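Local coordinates for protein pyrroline carboxylate reductase (Plasmodium falciparum, PDB 2RCY) that is probably a pyrroline-5-carboxylate reductase, an NADP-dependent oxidoreductase expected to form proline, and binds NADP in the crystal, at residues A[7-12]-A[21-26]; A[60-65]-A[80-85]; A[207-212]-A[217-222]. All coordinates share one frame; numbering follows the deposited sequence.

Interactions 1 and 2 belong to the Rossmann-type coenzyme-binding region. Strands 7-10 and 61-64 are neighbours in one sheet, and Gly-8 O lies 2.7 Å from Val-63 N in a probable hydrogen bond. Interaction 1 is fully buried and purely apolar between strand and helix. Interaction 2 is partly buried, where the turn before strand 86-89 packs on strand 61-64 and adds a lysine with a polar end. Interaction 3 lies in the dimerisation region, about 36 Å from interaction 1 and 44 Å from interaction 2 between centres. It is a buried helix-to-helix contact built on one leucine, with other subunits packed and hydrogen-bonded around it.

Interaction 1. Residues A[7-12]-A[21-26]; sequences LGFMGL and HGIANA. With NAP (NADP nicotinamide-adenine-dinucleotide phosphate), chain G.
Phe-9 and Ile-23 meet through carbon alone, and the shortest sound polar bond within the two segments is the helical one from Asn-25 N to His-21 O, 3.1 Å. The contact joins strand 7-10 to helix 14-26, the first strand and helix of a Rossmann-type beta-alpha-beta unit that continues into strand 34-37. Ile-23 supplies the helix side. Its CD1 methyl reaches the edge of the Phe-9 ring, near the ring plane, and lies 3.6 Å from Phe-9 CZ. The same methyl meets Leu-7 CD1 at 4.0 Å. One methyl therefore bridges two residues that lie two apart on the same side of the strand. The ring is brought there by a first torsion of -72°, which sets CG of Phe-9 beside its own backbone N and opposite the carbonyl carbon. The side chains of Leu-7 and Ile-23 cross at about a right angle, so they touch at their ends rather than along their lengths. Leu-19 and Ala-20 of the same helix and Val-63 of the neighbouring strand 61-64 also pack on Phe-9. All three residues of the contact are buried.

At the end of the strand the chain turns into the coenzyme site. Gly-11 belongs to a GxGxxG pattern with Gly-13 and Gly-16, consistent with dinucleotide binding of the Rossmann type. Its positive phi of 102° is a conformation that suits glycine. The bare alpha carbon lets the nucleotide come close. Gln-14 N and Met-15 N, at the start of the helix, are hydrogen-bonded to the NADP. Here Gly-11 CA lies 3.5 Å from N3A of the adenine.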
# COMPACT_ATOMS: atom_id res chain seq x y z
N LEU A 7 -6.28 28.25 -45.93
CA LEU A 7 -6.28 27.69 -44.59
C LEU A 7 -5.41 28.56 -43.67
O LEU A 7 -4.28 28.89 -44.01
CB LEU A 7 -5.75 26.26 -44.60
CG LEU A 7 -6.52 25.15 -43.87
CD1 LEU A 7 -5.69 23.87 -43.82
CD2 LEU A 7 -6.93 25.55 -42.47
N GLY A 8 -5.96 28.92 -42.51
CA GLY A 8 -5.26 29.76 -41.55
C GLY A 8 -5.11 29.13 -40.19
O GLY A 8 -6.08 28.62 -39.62
N PHE A 9 -3.89 29.16 -39.66
CA PHE A 9 -3.59 28.58 -38.36
C PHE A 9 -3.26 29.65 -37.33
O PHE A 9 -2.21 30.30 -37.40
CB PHE A 9 -2.44 27.56 -38.46
CG PHE A 9 -2.83 26.28 -39.15
CD1 PHE A 9 -2.69 26.14 -40.52
CD2 PHE A 9 -3.34 25.22 -38.41
CE1 PHE A 9 -3.05 24.96 -41.16
CE2 PHE A 9 -3.70 24.03 -39.03
CZ PHE A 9 -3.56 23.90 -40.41
N MSE A 10 -4.17 29.84 -36.38
CA MSE A 10 -3.96 30.80 -35.30
C MSE A 10 -3.14 30.16 -34.19
O MSE A 10 -3.67 29.50 -33.30
CB MSE A 10 -5.30 31.33 -34.77
CG MSE A 10 -6.18 31.95 -35.86
SE MSE A 10 -7.71 32.97 -35.21
CE MSE A 10 -8.63 31.57 -34.22
N GLY A 11 -1.82 30.34 -34.28
CA GLY A 11 -0.87 29.71 -33.36
C GLY A 11 -0.19 28.51 -33.98
O GLY A 11 -0.86 27.61 -34.50
N LEU A 12 1.14 28.49 -33.93
CA LEU A 12 1.91 27.34 -34.41
C LEU A 12 2.80 26.75 -33.32
O LEU A 12 4.03 26.79 -33.42
CB LEU A 12 2.75 27.71 -35.64
CG LEU A 12 2.16 27.68 -37.06
CD1 LEU A 12 3.29 27.54 -38.06
CD2 LEU A 12 1.15 26.57 -37.27
N HIS A 21 2.07 21.27 -40.90
CA HIS A 21 3.02 20.56 -41.75
C HIS A 21 2.49 19.20 -42.21
O HIS A 21 2.92 18.67 -43.23
CB HIS A 21 4.37 20.39 -41.05
CG HIS A 21 5.02 21.69 -40.66
ND1 HIS A 21 5.46 21.94 -39.38
CD2 HIS A 21 5.28 22.81 -41.37
CE1 HIS A 21 5.98 23.15 -39.32
NE2 HIS A 21 5.88 23.70 -40.52
N GLY A 22 1.54 18.65 -41.45
CA GLY A 22 0.87 17.40 -41.81
C GLY A 22 0.01 17.56 -43.05
O GLY A 22 -0.02 16.67 -43.91
N ILE A 23 -0.68 18.69 -43.14
CA ILE A 23 -1.52 19.02 -44.30
C ILE A 23 -0.66 19.51 -45.46
O ILE A 23 -0.96 19.23 -46.63
CB ILE A 23 -2.61 20.07 -43.93
CG1 ILE A 23 -3.45 19.57 -42.75
CG2 ILE A 23 -3.53 20.34 -45.13
CD1 ILE A 23 -4.18 20.67 -41.99
N ALA A 24 0.41 20.24 -45.14
CA ALA A 24 1.35 20.76 -46.13
C ALA A 24 2.04 19.66 -46.93
O ALA A 24 2.20 19.77 -48.15
CB ALA A 24 2.39 21.66 -45.47
N ASN A 25 2.43 18.59 -46.25
CA ASN A 25 3.08 17.44 -46.88
C ASN A 25 2.10 16.54 -47.63
O ASN A 25 2.49 15.79 -48.52
CB ASN A 25 3.87 16.62 -45.85
CG ASN A 25 5.06 17.38 -45.28
OD1 ASN A 25 5.47 18.42 -45.81
ND2 ASN A 25 5.62 16.87 -44.20
N ALA A 26 0.82 16.62 -47.26
CA ALA A 26 -0.23 15.83 -47.88
C ALA A 26 -0.62 16.34 -49.26
O ALA A 26 -1.19 15.60 -50.07
CB ALA A 26 -1.45 15.78 -46.97
PA NAP G . 1.74 25.41 -27.33
O1A NAP G . 2.89 24.59 -27.87
O2A NAP G . 1.96 26.30 -26.13
O5B NAP G . 1.13 26.27 -28.55
C5B NAP G . 0.55 27.56 -28.37
C4B NAP G . 1.11 28.47 -29.45
O4B NAP G . 0.24 29.59 -29.67
C3B NAP G . 2.47 29.02 -29.07
O3B NAP G . 3.44 28.60 -30.03
C2B NAP G . 2.33 30.53 -29.08
O2B NAP G . 3.42 31.17 -29.74
C1B NAP G . 1.02 30.78 -29.83
N9A NAP G . 0.26 31.96 -29.34
C8A NAP G . 0.30 32.49 -28.11
N7A NAP G . -0.54 33.55 -28.05
C5A NAP G . -1.11 33.67 -29.27
C6A NAP G . -2.05 34.55 -29.80
N6A NAP G . -2.57 35.55 -29.05
N1A NAP G . -2.44 34.40 -31.09
C2A NAP G . -1.93 33.42 -31.85
N3A NAP G . -1.03 32.56 -31.36
C4A NAP G . -0.61 32.66 -30.07
O3 NAP G . 0.51 24.42 -27.00
PN NAP G . 0.10 23.21 -27.99
O1N NAP G . 0.56 21.92 -27.36
O2N NAP G . 0.52 23.56 -29.40
O5D NAP G . -1.50 23.22 -27.91
C5D NAP G . -2.30 24.21 -28.55
C4D NAP G . -3.74 23.72 -28.59
O4D NAP G . -3.83 22.47 -29.28
C3D NAP G . -4.32 23.51 -27.20
O3D NAP G . -5.57 24.18 -27.11
C2D NAP G . -4.51 22.01 -27.06
O2D NAP G . -5.71 21.67 -26.36
C1D NAP G . -4.57 21.52 -28.50
N1N NAP G . -4.05 20.16 -28.68
C2N NAP G . -2.75 19.89 -28.46
C3N NAP G . -2.26 18.60 -28.64
C7N NAP G . -0.81 18.30 -28.41
O7N NAP G . 0.01 19.25 -27.96
N7N NAP G . -0.36 17.16 -28.65
C4N NAP G . -3.13 17.58 -29.05
C5N NAP G . -4.47 17.89 -29.27
C6N NAP G . -4.90 19.20 -29.07
P2B NAP G . 4.81 31.48 -28.99
O1X NAP G . 5.49 32.49 -29.89
O2X NAP G . 4.41 32.03 -27.63
O3X NAP G . 5.52 30.15 -28.93

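Interaction 2. Residues A[60-65]-A[80-85]; sequences DIIVCA and PYLSSK
Asp-60 and Lys-85 bring the two backbones closest, CA to CA 5.6 Å, where segment 80-85 folds through a type II beta turn from Leu-82 to Lys-85. The turn is closed by the bond from Lys-85 N to Leu-82 O, 3.1 Å. Ser-84 takes the third position with a positive phi of 68°. No hydrogen bond passes between the two segments. Lys-85 CB instead rests against the carbonyl oxygen of Asp-60 at 3.6 Å.

Ile-62 carries the apolar part. Its CD1 methyl touches Leu-82 CD2 at 3.9 Å. It also lies 4.1 Å from Lys-85 CB, and the lysine's CD is equally near. The methyl thus sits between the leucine branch and the aliphatic stem of the lysine. Leu-82 gets there by its first torsion of -75°, which puts CG opposite the carbonyl carbon and carries the end of the side chain closer to the strand.

The contact ties strand 61-64 to the turn that leads into strand 86-89, its parallel neighbour in the Rossmann-type sheet. Helix 71-77 forms the crossover between these two strands. Ile-62 also packs on Met-10 of strand 7-10 and on Leu-55 of helix 52-58.

Beyond CG the lysine chain is extended, and it carries the ammonium past the isoleucine. Lys-85 NZ is hydrogen-bonded to the carbonyl oxygens of Ala-56 and Cys-59, and weakly to that of Arg-57. This places a positive group at the C-terminal end of helix 52-58, where it would probably be favoured by the helix dipole. The carboxylate of Asp-60 turns to another partner, with OD2 bonded to Lys-6 N. Its OD1 stays 5.6 Å from Lys-85 NZ, too far for a salt bridge.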
# COMPACT_ATOMS: atom_id res chain seq x y z
N ASP A 60 -10.40 31.18 -45.68
CA ASP A 60 -11.76 30.64 -45.76
C ASP A 60 -12.04 29.69 -44.59
O ASP A 60 -13.16 29.65 -44.08
CB ASP A 60 -11.95 29.90 -47.09
CG ASP A 60 -11.62 30.76 -48.29
OD1 ASP A 60 -12.40 31.69 -48.59
OD2 ASP A 60 -10.59 30.50 -48.94
N ILE A 61 -11.02 28.94 -44.20
CA ILE A 61 -11.10 28.06 -43.03
C ILE A 61 -10.05 28.48 -42.01
O ILE A 61 -8.86 28.56 -42.32
CB ILE A 61 -10.94 26.56 -43.43
CG1 ILE A 61 -12.17 26.09 -44.23
CG2 ILE A 61 -10.75 25.69 -42.19
CD1 ILE A 61 -12.03 24.72 -44.86
N ILE A 62 -10.51 28.76 -40.79
CA ILE A 62 -9.64 29.24 -39.72
C ILE A 62 -9.50 28.18 -38.63
O ILE A 62 -10.49 27.63 -38.15
CB ILE A 62 -10.16 30.58 -39.11
CG1 ILE A 62 -10.28 31.67 -40.18
CG2 ILE A 62 -9.24 31.07 -38.00
CD1 ILE A 62 -11.65 31.78 -40.83
N VAL A 63 -8.25 27.89 -38.26
CA VAL A 63 -7.95 26.91 -37.22
C VAL A 63 -7.46 27.61 -35.95
O VAL A 63 -6.47 28.34 -35.98
CB VAL A 63 -6.90 25.87 -37.68
CG1 VAL A 63 -6.67 24.81 -36.61
CG2 VAL A 63 -7.33 25.21 -38.98
N CYS A 64 -8.17 27.38 -34.85
CA CYS A 64 -7.79 27.91 -33.55
C CYS A 64 -6.84 26.93 -32.86
O CYS A 64 -7.28 25.93 -32.29
CB CYS A 64 -9.02 28.18 -32.68
SG CYS A 64 -8.69 29.12 -31.18
N ALA A 65 -5.55 27.22 -32.92
CA ALA A 65 -4.51 26.32 -32.41
C ALA A 65 -3.77 26.89 -31.20
O ALA A 65 -2.61 26.54 -30.95
CB ALA A 65 -3.54 25.95 -33.53
N PRO A 80 -16.01 39.34 -35.50
CA PRO A 80 -16.77 39.90 -36.61
C PRO A 80 -16.27 39.50 -38.01
O PRO A 80 -16.93 39.80 -39.01
CB PRO A 80 -16.61 41.41 -36.41
CG PRO A 80 -15.27 41.55 -35.78
CD PRO A 80 -15.06 40.32 -34.94
N TYR A 81 -15.12 38.84 -38.07
CA TYR A 81 -14.49 38.48 -39.35
C TYR A 81 -14.79 37.04 -39.79
O TYR A 81 -14.27 36.58 -40.81
CB TYR A 81 -12.97 38.71 -39.28
CG TYR A 81 -12.57 40.07 -38.76
CD1 TYR A 81 -12.13 40.23 -37.44
CD2 TYR A 81 -12.63 41.20 -39.57
CE1 TYR A 81 -11.75 41.47 -36.95
CE2 TYR A 81 -12.26 42.46 -39.09
CZ TYR A 81 -11.82 42.58 -37.78
OH TYR A 81 -11.45 43.82 -37.29
N LEU A 82 -15.64 36.35 -39.03
CA LEU A 82 -15.96 34.94 -39.31
C LEU A 82 -17.23 34.76 -40.14
O LEU A 82 -17.75 33.64 -40.25
CB LEU A 82 -16.08 34.16 -37.99
CG LEU A 82 -14.80 33.79 -37.25
CD1 LEU A 82 -15.13 33.44 -35.81
CD2 LEU A 82 -14.06 32.65 -37.93
N SER A 83 -17.71 35.85 -40.73
CA SER A 83 -18.95 35.84 -41.51
C SER A 83 -18.86 34.93 -42.73
O SER A 83 -18.00 35.13 -43.60
CB SER A 83 -19.32 37.27 -41.93
OG SER A 83 -19.23 38.17 -40.84
N SER A 84 -19.75 33.93 -42.78
CA SER A 84 -19.82 32.94 -43.86
C SER A 84 -18.62 31.97 -43.92
O SER A 84 -18.52 31.16 -44.84
CB SER A 84 -20.05 33.61 -45.22
N LYS A 85 -17.74 32.06 -42.93
CA LYS A 85 -16.50 31.29 -42.92
C LYS A 85 -16.54 30.13 -41.92
O LYS A 85 -17.33 30.14 -40.98
CB LYS A 85 -15.30 32.20 -42.63
CG LYS A 85 -15.16 33.33 -43.64
CD LYS A 85 -13.86 34.08 -43.46
CE LYS A 85 -13.69 35.11 -44.57
NZ LYS A 85 -12.29 35.60 -44.65

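Interaction 3. Residues A[207-212]-A[217-222]; sequences EMVKKS and QQLKDN
Leu-219 packs against Met-208, Val-209 and Ser-212 where helix 191-211 and helix 216-223 meet across a short connection, in the helical dimerisation region of the family.

The apolar contacts all converge on this leucine. Its two methyls divide the work. CD1 lies over the backbone of the first helix, 3.8 Å from Val-209 CA, and reaches Val-209 CG2 at 4.1 Å. CD2 takes the other pair. It meets Met-208 CE at 3.7 Å, and Ser-212 CB lies 3.8 Å away. Met-208 is present as selenomethionine. Its chain bends at both chi2 (-72°) and chi3 (-50°), and this doubling back turns the terminal methyl to the leucine. The side chain of Met-208 also packs on Tyr-174 of the second subunit.

The polar contacts stay within each segment or go outward. Ser-212 N bonds to Met-208 O at 2.9 Å, and Ser-212 is the first residue to leave the helical backbone angles. Across the interface with the third subunit, Gln-217 NE2 is hydrogen-bonded to Asp-221 OD2 of that subunit, and Asp-221 OD2 is bonded in turn to Gln-217 NE2 of the same neighbour. Asn-222, near the end of helix 216-223, touches NADP and packs on Gln-14 of the second subunit.

Ser-212 OG accepts a hydrogen bond from Gln-214 N, as in an ST turn, and lies 3.5 Å from Leu-219 CD2.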
# COMPACT_ATOMS: atom_id res chain seq x y z
N GLU A 207 -0.87 -4.83 -35.96
CA GLU A 207 -1.25 -5.49 -37.21
C GLU A 207 -2.03 -6.78 -36.96
O GLU A 207 -2.97 -7.09 -37.70
CB GLU A 207 -0.01 -5.79 -38.05
CG GLU A 207 -0.25 -5.69 -39.55
CD GLU A 207 -0.38 -4.25 -40.03
OE1 GLU A 207 0.53 -3.45 -39.75
OE2 GLU A 207 -1.40 -3.93 -40.69
N MSE A 208 -1.64 -7.52 -35.93
CA MSE A 208 -2.33 -8.74 -35.53
C MSE A 208 -3.78 -8.47 -35.11
O MSE A 208 -4.68 -9.22 -35.46
CB MSE A 208 -1.59 -9.43 -34.38
CG MSE A 208 -0.29 -10.12 -34.78
SE MSE A 208 -0.50 -11.76 -35.82
CE MSE A 208 -1.78 -12.69 -34.71
N VAL A 209 -3.98 -7.39 -34.36
CA VAL A 209 -5.32 -6.98 -33.91
C VAL A 209 -6.20 -6.62 -35.11
O VAL A 209 -7.37 -7.03 -35.17
CB VAL A 209 -5.25 -5.79 -32.91
CG1 VAL A 209 -6.65 -5.40 -32.43
CG2 VAL A 209 -4.38 -6.14 -31.72
N LYS A 210 -5.64 -5.86 -36.05
CA LYS A 210 -6.36 -5.40 -37.23
C LYS A 210 -6.79 -6.54 -38.15
O LYS A 210 -7.92 -6.58 -38.62
CB LYS A 210 -5.51 -4.41 -38.03
CG LYS A 210 -5.29 -3.07 -37.35
CD LYS A 210 -4.57 -2.12 -38.28
CE LYS A 210 -4.39 -0.76 -37.65
NZ LYS A 210 -3.75 0.20 -38.58
N LYS A 211 -5.87 -7.48 -38.38
CA LYS A 211 -6.06 -8.53 -39.38
C LYS A 211 -6.73 -9.80 -38.85
O LYS A 211 -7.40 -10.50 -39.60
CB LYS A 211 -4.72 -8.87 -40.05
CG LYS A 211 -4.21 -7.79 -40.98
CD LYS A 211 -2.86 -8.16 -41.56
CE LYS A 211 -2.34 -7.06 -42.48
NZ LYS A 211 -0.95 -7.33 -42.92
N SER A 212 -6.54 -10.08 -37.57
CA SER A 212 -7.11 -11.29 -36.96
C SER A 212 -8.59 -11.15 -36.64
O SER A 212 -9.07 -10.05 -36.32
CB SER A 212 -6.34 -11.68 -35.70
OG SER A 212 -6.92 -12.81 -35.07
N GLN A 217 -7.78 -10.15 -26.46
CA GLN A 217 -7.51 -10.98 -25.29
C GLN A 217 -7.14 -12.41 -25.68
O GLN A 217 -6.33 -13.05 -25.00
CB GLN A 217 -8.70 -10.99 -24.33
CG GLN A 217 -9.22 -9.60 -23.93
CD GLN A 217 -10.40 -9.14 -24.77
OE1 GLN A 217 -10.48 -9.42 -25.97
NE2 GLN A 217 -11.33 -8.43 -24.14
N GLN A 218 -7.74 -12.91 -26.76
CA GLN A 218 -7.40 -14.23 -27.29
C GLN A 218 -6.02 -14.21 -27.93
O GLN A 218 -5.27 -15.18 -27.81
CB GLN A 218 -8.45 -14.70 -28.30
CG GLN A 218 -8.38 -16.20 -28.57
CD GLN A 218 -9.29 -16.65 -29.69
OE1 GLN A 218 -8.94 -17.54 -30.47
NE2 GLN A 218 -10.47 -16.04 -29.79
N LEU A 219 -5.69 -13.11 -28.60
CA LEU A 219 -4.37 -12.92 -29.18
C LEU A 219 -3.31 -12.88 -28.09
O LEU A 219 -2.19 -13.36 -28.28
CB LEU A 219 -4.33 -11.64 -30.02
CG LEU A 219 -5.19 -11.57 -31.29
CD1 LEU A 219 -5.25 -10.15 -31.82
CD2 LEU A 219 -4.69 -12.52 -32.36
N LYS A 220 -3.68 -12.30 -26.95
CA LYS A 220 -2.83 -12.25 -25.76
C LYS A 220 -2.65 -13.65 -25.17
O LYS A 220 -1.54 -14.02 -24.75
CB LYS A 220 -3.44 -11.33 -24.71
CG LYS A 220 -2.54 -10.99 -23.53
CD LYS A 220 -3.27 -11.18 -22.20
CE LYS A 220 -4.57 -10.39 -22.14
NZ LYS A 220 -5.36 -10.74 -20.94
N ASP A 221 -3.74 -14.42 -25.12
CA ASP A 221 -3.73 -15.79 -24.61
C ASP A 221 -2.82 -16.70 -25.41
O ASP A 221 -2.11 -17.53 -24.84
CB ASP A 221 -5.15 -16.36 -24.59
CG ASP A 221 -5.99 -15.84 -23.43
OD1 ASP A 221 -5.50 -15.00 -22.64
OD2 ASP A 221 -7.15 -16.28 -23.30
N ASN A 222 -2.83 -16.53 -26.74
CA ASN A 222 -2.03 -17.35 -27.66
C ASN A 222 -0.53 -17.28 -27.40
O ASN A 222 0.20 -18.24 -27.67
CB ASN A 222 -2.32 -16.97 -29.11
CG ASN A 222 -3.77 -17.20 -29.52
OD1 ASN A 222 -4.28 -16.54 -30.42
ND2 ASN A 222 -4.43 -18.14 -28.86